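Local coordinates for protein Alpha/beta hydrolase (Enterobacter asburiae, PDB 6KMO) that probably hydrolyses carboxylic ester bonds, acting as an esterase or lipase of the alpha/beta hydrolase superfamily, at residues 144-149 against 251-256; 227-232 against 305-310; 282-287 against 299-304. The protein carries 2 engineered substitutions. All coordinates share one frame; numbering follows the deposited sequence. Where two conformers were deposited one is given.

Contact 1: residues 144-149 against 251-256; sequences AHFPVA and ILASPL
F146 pushes the CE2-CZ end of its ring against the backbone corner at L252 and A253, and this single ring supplies nearly all that 144-149 contributes. Its CE2 lies 3.9 Å from A253 CB, the methyl arriving obliquely. CE2 and CZ both pass L252 CB, CE2 at 4.1 Å, so the base of the leucine, rather than its branched end, does the touching, and the two side chains cross at about a right angle. L252 O lies at the ring edge near its plane, 3.9 Å from CE2, roughly where the CE2 C-H bond points, though the C=O bond is not aimed at the ring. The ring reaches this far because CG stands anti to the backbone N (chi1 175°), carrying it across to 251-256.

The adjoining turn probably limits the rotation of the ring. The peptide between F146 and P147 is cis, and the proline folds back so that its CB sits 3.7 Å above the plane of the F146 ring, over the centre: a local CH-aromatic packing of the kind that often accompanies an aromatic-cis-proline pair. P147 is also the N-cap residue of helix 148-163, so the ring projects from the turn leading into that helix. Both carbonyls of the opposing corner have polar partners on helix 181-195, L252 O taking S188 OG and A253 O taking N184 ND2. From the second subunit, I9 packs on F146 and F13 on L252, placing the contact at the dimer interface.

At 111 Å² of buried surface the match is small and almost wholly apolar. Its cohesion probably comes mainly from van der Waals fit and exclusion of water, with perhaps a slight electrostatic gain where the positive ring edge faces L252 O.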
loop_
_atom_site.group_PDB
_atom_site.type_symbol
_atom_site.label_atom_id
_atom_site.label_comp_id
_atom_site.label_asym_id
_atom_site.label_seq_id
_atom_site.Cartn_x
_atom_site.Cartn_y
_atom_site.Cartn_z
ATOM N N ALA A 144 -32.446 -11.064 6.922
ATOM C CA ALA A 144 -31.847 -12.355 6.673
ATOM C C ALA A 144 -30.683 -12.534 7.633
ATOM O O ALA A 144 -30.075 -11.559 8.100
ATOM C CB ALA A 144 -31.332 -12.475 5.239
ATOM N N HIS A 145 -30.367 -13.785 7.918
ATOM C CA HIS A 145 -29.214 -14.181 8.703
ATOM C C HIS A 145 -28.259 -14.976 7.826
ATOM O O HIS A 145 -28.579 -15.343 6.699
ATOM C CB HIS A 145 -29.669 -15.005 9.907
ATOM C CG HIS A 145 -30.557 -14.251 10.840
ATOM N ND1 HIS A 145 -30.120 -13.171 11.571
ATOM C CD2 HIS A 145 -31.875 -14.390 11.124
ATOM C CE1 HIS A 145 -31.123 -12.690 12.289
ATOM N NE2 HIS A 145 -32.199 -13.412 12.036
ATOM N N PHE A 146 -27.063 -15.233 8.340
ATOM C CA PHE A 146 -26.152 -16.166 7.696
ATOM C C PHE A 146 -26.920 -17.439 7.366
ATOM O O PHE A 146 -27.706 -17.905 8.197
ATOM C CB PHE A 146 -24.997 -16.453 8.665
ATOM C CG PHE A 146 -24.016 -17.506 8.194
ATOM C CD1 PHE A 146 -24.143 -18.826 8.591
ATOM C CD2 PHE A 146 -22.929 -17.165 7.404
ATOM C CE1 PHE A 146 -23.237 -19.771 8.182
ATOM C CE2 PHE A 146 -22.027 -18.099 6.999
ATOM C CZ PHE A 146 -22.182 -19.415 7.374
ATOM N N PRO A 147 -26.717 -18.038 6.188
ATOM C CA PRO A 147 -25.783 -17.699 5.117
ATOM C C PRO A 147 -26.460 -17.117 3.879
ATOM O O PRO A 147 -25.948 -17.295 2.781
ATOM C CB PRO A 147 -25.209 -19.063 4.769
ATOM C CG PRO A 147 -26.443 -19.936 4.809
ATOM C CD PRO A 147 -27.275 -19.393 5.971
ATOM N N VAL A 148 -27.597 -16.447 4.047
ATOM C CA VAL A 148 -28.383 -16.002 2.899
ATOM C C VAL A 148 -27.560 -15.109 1.981
ATOM O O VAL A 148 -27.503 -15.318 0.761
ATOM C CB VAL A 148 -29.662 -15.296 3.379
ATOM C CG1 VAL A 148 -30.363 -14.598 2.209
ATOM C CG2 VAL A 148 -30.592 -16.280 4.058
ATOM N N ALA A 149 -26.962 -14.056 2.542
ATOM C CA ALA A 149 -26.257 -13.080 1.720
ATOM C C ALA A 149 -25.046 -13.696 1.038
ATOM O O ALA A 149 -24.785 -13.406 -0.131
ATOM C CB ALA A 149 -25.840 -11.875 2.556
ATOM N N ILE A 251 -16.084 -21.485 8.536
ATOM C CA ILE A 251 -15.093 -20.680 7.815
ATOM C C ILE A 251 -15.724 -19.692 6.834
ATOM O O ILE A 251 -15.049 -18.746 6.405
ATOM C CB ILE A 251 -14.034 -21.548 7.100
ATOM C CG1 ILE A 251 -14.637 -22.353 5.939
ATOM C CG2 ILE A 251 -13.336 -22.444 8.103
ATOM C CD1 ILE A 251 -13.587 -23.115 5.134
ATOM N N LEU A 252 -16.990 -19.885 6.460
ATOM C CA LEU A 252 -17.679 -18.949 5.585
ATOM C C LEU A 252 -18.158 -17.717 6.336
ATOM O O LEU A 252 -18.637 -16.765 5.701
ATOM C CB LEU A 252 -18.867 -19.623 4.897
ATOM C CG LEU A 252 -18.512 -20.853 4.069
ATOM C CD1 LEU A 252 -19.773 -21.409 3.406
ATOM C CD2 LEU A 252 -17.455 -20.561 3.017
ATOM N N ALA A 253 -18.060 -17.722 7.664
ATOM C CA ALA A 253 -18.335 -16.572 8.516
ATOM C C ALA A 253 -17.065 -16.031 9.154
ATOM O O ALA A 253 -16.829 -14.813 9.138
ATOM C CB ALA A 253 -19.353 -16.924 9.607
ATOM N N SER A 254 -16.232 -16.912 9.707
ATOM C CA SER A 254 -14.977 -16.538 10.355
ATOM C C SER A 254 -13.822 -17.202 9.618
ATOM O O SER A 254 -13.267 -18.204 10.093
ATOM C CB SER A 254 -14.956 -16.947 11.826
ATOM O OG SER A 254 -15.916 -16.235 12.562
ATOM N N PRO A 255 -13.458 -16.687 8.434
ATOM C CA PRO A 255 -12.396 -17.345 7.647
ATOM C C PRO A 255 -11.052 -17.386 8.353
ATOM O O PRO A 255 -10.210 -18.231 8.019
ATOM C CB PRO A 255 -12.349 -16.527 6.351
ATOM C CG PRO A 255 -12.948 -15.184 6.747
ATOM C CD PRO A 255 -14.025 -15.516 7.738
ATOM N N LEU A 256 -10.819 -16.510 9.334
ATOM C CA LEU A 256 -9.590 -16.613 10.108
ATOM C C LEU A 256 -9.444 -17.958 10.800
ATOM O O LEU A 256 -8.315 -18.365 11.097
ATOM C CB LEU A 256 -9.528 -15.496 11.147
ATOM C CG LEU A 256 -8.201 -15.364 11.903
ATOM C CD1 LEU A 256 -7.093 -14.951 10.954
ATOM C CD2 LEU A 256 -8.343 -14.353 13.031
#

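Contact 2: residues 227-232 against 305-310; sequences YFLSKN and MIHDYG
L229 sets one methyl, CD2, over the face of the H307 imidazole. The carbon sits 3.5 Å from the ring centroid and 11° off the ring normal, a CH-pi contact so well centred that even the farthest ring atom, H307 CE1, is 3.9 Å from L229 CD2. Nearer the backbones, L229 CB is 3.9 Å from H307 CB, which extends the overlap to the bases of both side chains. With CG anti to the backbone N in each (chi1 175° for L229, -175° for H307), both side chains are sent toward the opposite segment and meet obliquely. The imidazole is further fixed by D277, whose OD2 bonds ND1, and by W208, whose ring meets it edge-to-face.

H307 also touches S180, in what is probably the GxSxG nucleophile elbow, an arrangement consistent with the Ser-Asp-His catalytic triad of an alpha/beta hydrolase. L229 belongs to the long insertion between strands 203-207 and 269-274, just ahead of helix 231-241, so this inserted region supplies the surface against which the histidine rests. The histidine itself sits in a type II turn running from I306 to Y309.

Next door, I306 packs against the base of Y227. Its CG2 approaches Y227 CB at 4.2 Å and lies at the edge of the tyrosine ring, while I306 CB comes within 4.0 Å of Y227 O. I306 CD1 meets F228 CB at 4.3 Å. Beyond it, V32 and F35 of helix 30-41 pack on the isoleucine. A water joins the two backbones: it lies 2.7 Å from Y227 O, to which it can donate, and accepts from H307 N at 2.9 Å.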
loop_
_atom_site.group_PDB
_atom_site.type_symbol
_atom_site.label_atom_id
_atom_site.label_comp_id
_atom_site.label_asym_id
_atom_site.label_seq_id
_atom_site.Cartn_x
_atom_site.Cartn_y
_atom_site.Cartn_z
ATOM N N TYR A 227 -13.117 5.693 17.345
ATOM C CA TYR A 227 -12.554 5.637 16.001
ATOM C C TYR A 227 -13.615 5.248 14.981
ATOM O O TYR A 227 -13.336 4.519 14.017
ATOM C CB TYR A 227 -11.343 4.712 15.975
ATOM C CG TYR A 227 -10.256 5.174 16.914
ATOM C CD1 TYR A 227 -9.265 6.047 16.482
ATOM C CD2 TYR A 227 -10.235 4.768 18.238
ATOM C CE1 TYR A 227 -8.269 6.481 17.352
ATOM C CE2 TYR A 227 -9.246 5.200 19.116
ATOM C CZ TYR A 227 -8.266 6.066 18.657
ATOM O OH TYR A 227 -7.268 6.507 19.523
ATOM N N PHE A 228 -14.816 5.815 15.152
ATOM C CA PHE A 228 -16.032 5.476 14.417
ATOM C C PHE A 228 -16.452 4.042 14.716
ATOM O O PHE A 228 -17.280 3.806 15.601
ATOM C CB PHE A 228 -15.916 5.760 12.916
ATOM C CG PHE A 228 -17.259 5.890 12.207
ATOM C CD1 PHE A 228 -18.450 5.586 12.852
ATOM C CD2 PHE A 228 -17.320 6.307 10.887
ATOM C CE1 PHE A 228 -19.670 5.697 12.196
ATOM C CE2 PHE A 228 -18.536 6.421 10.226
ATOM C CZ PHE A 228 -19.709 6.117 10.880
ATOM N N LEU A 229 -15.894 3.067 14.011
ATOM C CA LEU A 229 -16.330 1.696 14.239
ATOM C C LEU A 229 -15.906 1.294 15.647
ATOM O O LEU A 229 -14.716 1.286 15.962
ATOM C CB LEU A 229 -15.725 0.740 13.219
ATOM C CG LEU A 229 -16.042 -0.739 13.469
ATOM C CD1 LEU A 229 -17.532 -0.972 13.317
ATOM C CD2 LEU A 229 -15.251 -1.628 12.529
ATOM N N SER A 230 -16.872 0.923 16.485
ATOM C CA SER A 230 -16.579 0.532 17.853
ATOM C C SER A 230 -16.691 -0.976 18.051
ATOM O O SER A 230 -17.288 -1.698 17.250
ATOM C CB SER A 230 -17.547 1.213 18.816
ATOM O OG SER A 230 -18.832 0.643 18.631
ATOM N N LYS A 231 -16.121 -1.457 19.154
ATOM C CA LYS A 231 -16.290 -2.857 19.533
ATOM C C LYS A 231 -17.763 -3.202 19.705
ATOM O O LYS A 231 -18.223 -4.246 19.230
ATOM C CB LYS A 231 -15.506 -3.157 20.815
ATOM C CG LYS A 231 -15.622 -4.604 21.280
ATOM C CD LYS A 231 -14.837 -4.853 22.567
ATOM C CE LYS A 231 -13.353 -4.846 22.325
ATOM N NZ LYS A 231 -12.615 -5.240 23.571
ATOM N N ASN A 232 -18.532 -2.334 20.371
ATOM C CA ASN A 232 -19.947 -2.641 20.571
ATOM C C ASN A 232 -20.711 -2.664 19.253
ATOM O O ASN A 232 -21.654 -3.449 19.108
ATOM C CB ASN A 232 -20.574 -1.642 21.540
ATOM C CG ASN A 232 -20.237 -1.945 22.972
ATOM O OD1 ASN A 232 -19.774 -3.017 23.295
ATOM N ND2 ASN A 232 -20.475 -0.978 23.842
ATOM N N MET A 305 -5.183 5.858 9.387
ATOM C CA MET A 305 -6.537 5.679 8.883
ATOM C C MET A 305 -7.418 4.967 9.903
ATOM O O MET A 305 -6.960 4.138 10.698
ATOM C CB MET A 305 -6.538 4.851 7.583
ATOM C CG MET A 305 -5.912 5.513 6.371
ATOM S SD MET A 305 -6.702 7.132 5.866
ATOM C CE MET A 305 -5.483 8.322 6.600
ATOM N N ILE A 306 -8.703 5.288 9.840
ATOM C CA ILE A 306 -9.730 4.554 10.544
ATOM C C ILE A 306 -10.378 3.527 9.622
ATOM O O ILE A 306 -10.226 3.562 8.401
ATOM C CB ILE A 306 -10.819 5.500 11.115
ATOM C CG1 ILE A 306 -11.407 6.375 10.013
ATOM C CG2 ILE A 306 -10.265 6.318 12.264
ATOM C CD1 ILE A 306 -12.651 7.109 10.425
ATOM N N HIS A 307 -11.138 2.618 10.221
ATOM C CA HIS A 307 -12.004 1.721 9.476
ATOM C C HIS A 307 -12.805 2.485 8.426
ATOM O O HIS A 307 -13.319 3.573 8.674
ATOM C CB HIS A 307 -12.963 1.029 10.451
ATOM C CG HIS A 307 -13.810 -0.007 9.801
ATOM N ND1 HIS A 307 -13.305 -1.207 9.368
ATOM C CD2 HIS A 307 -15.115 0.017 9.433
ATOM C CE1 HIS A 307 -14.280 -1.900 8.788
ATOM N NE2 HIS A 307 -15.384 -1.179 8.823
ATOM N N ASP A 308 -12.948 1.887 7.239
ATOM C CA ASP A 308 -13.779 2.454 6.175
ATOM C C ASP A 308 -13.227 3.780 5.654
ATOM O O ASP A 308 -13.957 4.576 5.060
ATOM C CB ASP A 308 -15.252 2.594 6.592
ATOM C CG ASP A 308 -16.104 1.418 6.161
ATOM O OD1 ASP A 308 -15.790 0.714 5.164
ATOM O OD2 ASP A 308 -17.160 1.228 6.816
ATOM N N TYR A 309 -11.912 3.982 5.759
ATOM C CA TYR A 309 -11.310 5.202 5.235
ATOM C C TYR A 309 -11.664 5.393 3.770
ATOM O O TYR A 309 -11.969 6.509 3.337
ATOM C CB TYR A 309 -9.789 5.227 5.446
ATOM C CG TYR A 309 -8.985 4.078 4.849
ATOM C CD1 TYR A 309 -8.727 2.949 5.596
ATOM C CD2 TYR A 309 -8.460 4.148 3.572
ATOM C CE1 TYR A 309 -7.987 1.893 5.078
ATOM C CE2 TYR A 309 -7.713 3.087 3.029
ATOM C CZ TYR A 309 -7.479 1.967 3.808
ATOM O OH TYR A 309 -6.775 0.873 3.332
ATOM N N GLY A 310 -11.659 4.313 2.983
ATOM C CA GLY A 310 -11.950 4.443 1.565
ATOM C C GLY A 310 -13.419 4.495 1.210
ATOM O O GLY A 310 -13.754 4.756 0.050
HETATM O O HOH W 1 -11.537 2.701 13.056
#

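Contact 3: residues 282-287 against 299-304; sequences EGEAFG and VTRYNG
V299 presses its CG2 methyl onto the bare backbone of G287, and this close meeting belongs to a beta-alpha-beta unit formed by strand 269-274, helix 280-292 and strand 297-302. The helix packs against the strand that follows it, their short axes 9.1 Å apart and running nearly antiparallel, at 160°. Where G287 and V299 come level, the fit is tight: G287 CA is 3.8 Å from V299 CG2, and the glycine, having no side chain on the face toward the strand, lets the methyl come right up to the helix backbone. The other valine methyl, CG1, meets E284 CG at 4.0 Å.

Farther along, toward R301, helix and strand no longer touch through short side chains, and the two elements are joined by two long ones. Here the contact turns polar and opens onto the second subunit. E284, extended beyond CG, offers its carboxylate to R301, whose chain bends at chi3 (-73°) to bring the guanidinium round side-on. R301 NE reaches E284 OE2 and R301 NH2 reaches E284 OE1 at 2.9 Å, one nitrogen to each oxygen, with the two planes 32° apart. Both oxygens have further donors: T273 OG1 bonds OE2, while N24 and N303 of the second subunit bond OE1. Strand 297-302 also pairs antiparallel with its counterpart there, so the sheet continues across the dimer, and this buried carboxylate probably helps offset the arginine charge gathered at the seam.

Of the two links in the salt bridge, the one from R301 NE is the flatter: E284 OE2 lies practically in the guanidinium plane, 2.8 Å away, and receives the N-H on its syn lone pair.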
loop_
_atom_site.group_PDB
_atom_site.type_symbol
_atom_site.label_atom_id
_atom_site.label_comp_id
_atom_site.label_asym_id
_atom_site.label_seq_id
_atom_site.Cartn_x
_atom_site.Cartn_y
_atom_site.Cartn_z
ATOM N N GLU A 282 -7.075 -8.783 12.865
ATOM C CA GLU A 282 -7.624 -9.991 12.256
ATOM C C GLU A 282 -7.444 -9.983 10.744
ATOM O O GLU A 282 -7.333 -11.050 10.122
ATOM C CB GLU A 282 -9.090 -10.174 12.647
ATOM C CG GLU A 282 -10.088 -9.244 11.972
ATOM C CD GLU A 282 -11.395 -9.206 12.712
ATOM O OE1 GLU A 282 -11.359 -8.855 13.911
ATOM O OE2 GLU A 282 -12.453 -9.518 12.105
ATOM N N GLY A 283 -7.423 -8.805 10.126
ATOM C CA GLY A 283 -7.165 -8.740 8.700
ATOM C C GLY A 283 -5.731 -9.106 8.375
ATOM O O GLY A 283 -5.464 -9.895 7.464
ATOM N N GLU A 284 -4.778 -8.543 9.131
ATOM C CA GLU A 284 -3.367 -8.883 8.927
ATOM C C GLU A 284 -3.093 -10.346 9.259
ATOM O O GLU A 284 -2.349 -11.020 8.535
ATOM C CB GLU A 284 -2.492 -7.925 9.733
ATOM C CG GLU A 284 -2.685 -6.488 9.263
ATOM C CD GLU A 284 -1.819 -5.445 9.925
ATOM O OE1 GLU A 284 -0.910 -5.776 10.725
ATOM O OE2 GLU A 284 -2.044 -4.251 9.610
ATOM N N ALA A 285 -3.721 -10.862 10.313
ATOM C CA ALA A 285 -3.513 -12.269 10.663
ATOM C C ALA A 285 -4.033 -13.189 9.571
ATOM O O ALA A 285 -3.412 -14.221 9.264
ATOM C CB ALA A 285 -4.190 -12.581 11.994
ATOM N N PHE A 286 -5.162 -12.837 8.957
ATOM C CA PHE A 286 -5.676 -13.654 7.871
ATOM C C PHE A 286 -4.693 -13.683 6.706
ATOM O O PHE A 286 -4.449 -14.732 6.107
ATOM C CB PHE A 286 -7.052 -13.156 7.427
ATOM C CG PHE A 286 -7.700 -14.043 6.395
ATOM C CD1 PHE A 286 -8.031 -15.358 6.703
ATOM C CD2 PHE A 286 -7.975 -13.580 5.128
ATOM C CE1 PHE A 286 -8.618 -16.185 5.756
ATOM C CE2 PHE A 286 -8.556 -14.408 4.192
ATOM C CZ PHE A 286 -8.872 -15.716 4.518
ATOM N N GLY A 287 -4.092 -12.542 6.376
ATOM C CA GLY A 287 -3.077 -12.537 5.341
ATOM C C GLY A 287 -1.913 -13.467 5.627
ATOM O O GLY A 287 -1.412 -14.136 4.725
ATOM N N VAL A 299 -0.276 -7.794 1.943
ATOM C CA VAL A 299 -0.983 -7.135 3.041
ATOM C C VAL A 299 -0.378 -5.751 3.228
ATOM O O VAL A 299 0.818 -5.630 3.518
ATOM C CB VAL A 299 -0.894 -7.930 4.346
ATOM C CG1 VAL A 299 -1.623 -7.199 5.462
ATOM C CG2 VAL A 299 -1.491 -9.337 4.167
ATOM N N THR A 300 -1.198 -4.714 3.062
ATOM C CA THR A 300 -0.762 -3.329 3.176
ATOM C C THR A 300 -1.557 -2.646 4.275
ATOM O O THR A 300 -2.790 -2.557 4.190
ATOM C CB THR A 300 -0.992 -2.550 1.880
ATOM O OG1 THR A 300 -0.520 -3.285 0.750
ATOM C CG2 THR A 300 -0.291 -1.195 1.916
ATOM N N ARG A 301 -0.859 -2.148 5.285
ATOM C CA ARG A 301 -1.458 -1.324 6.325
ATOM C C ARG A 301 -1.277 0.144 5.960
ATOM O O ARG A 301 -0.155 0.587 5.703
ATOM C CB ARG A 301 -0.781 -1.596 7.671
ATOM C CG ARG A 301 -1.311 -0.755 8.822
ATOM C CD ARG A 301 -0.428 -0.833 10.048
ATOM N NE ARG A 301 -0.558 -2.113 10.718
ATOM C CZ ARG A 301 -0.189 -2.354 11.967
ATOM N NH1 ARG A 301 0.380 -1.397 12.675
ATOM N NH2 ARG A 301 -0.384 -3.549 12.496
ATOM N N TYR A 302 -2.372 0.894 5.939
ATOM C CA TYR A 302 -2.350 2.328 5.666
ATOM C C TYR A 302 -2.376 3.067 7.000
ATOM O O TYR A 302 -3.345 2.963 7.766
ATOM C CB TYR A 302 -3.494 2.742 4.728
ATOM C CG TYR A 302 -3.231 2.277 3.301
ATOM C CD1 TYR A 302 -3.500 0.976 2.924
ATOM C CD2 TYR A 302 -2.663 3.122 2.367
ATOM C CE1 TYR A 302 -3.226 0.528 1.642
ATOM C CE2 TYR A 302 -2.393 2.682 1.070
ATOM C CZ TYR A 302 -2.683 1.382 0.726
ATOM O OH TYR A 302 -2.421 0.894 -0.544
ATOM N N ASN A 303 -1.293 3.779 7.297
ATOM C CA ASN A 303 -1.198 4.427 8.595
ATOM C C ASN A 303 -2.084 5.671 8.697
ATOM O O ASN A 303 -2.419 6.330 7.712
ATOM C CB ASN A 303 0.252 4.776 8.920
ATOM C CG ASN A 303 0.987 3.663 9.611
ATOM O OD1 ASN A 303 0.486 2.545 9.771
ATOM N ND2 ASN A 303 2.198 3.962 10.058
ATOM N N GLY A 304 -2.509 5.954 9.928
ATOM C CA GLY A 304 -3.280 7.132 10.216
ATOM C C GLY A 304 -4.746 7.013 9.880
ATOM O O GLY A 304 -5.487 7.988 10.066
#

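The three contacts lie in one alpha/beta hydrolase fold. Along the chain, contacts 1 and 2 interleave, and contact 3 is nested within the loop closed by contact 2. Contacts 2 and 3 are neighbours, their centres 14 Å apart, and strand 297-302 is followed, after a corner at 303-304, by strand 305-306, where the turn with H307 begins. Contact 1 lies about 21 Å, centre to centre, from each of the others, yet P255 and L256 pack on helix 280-292 of contact 3. Contacts 1 and 3 border the second subunit and contact 2 the probable active site, so the edge strand that pairs with the second subunit is close in sequence to the probable catalytic histidine.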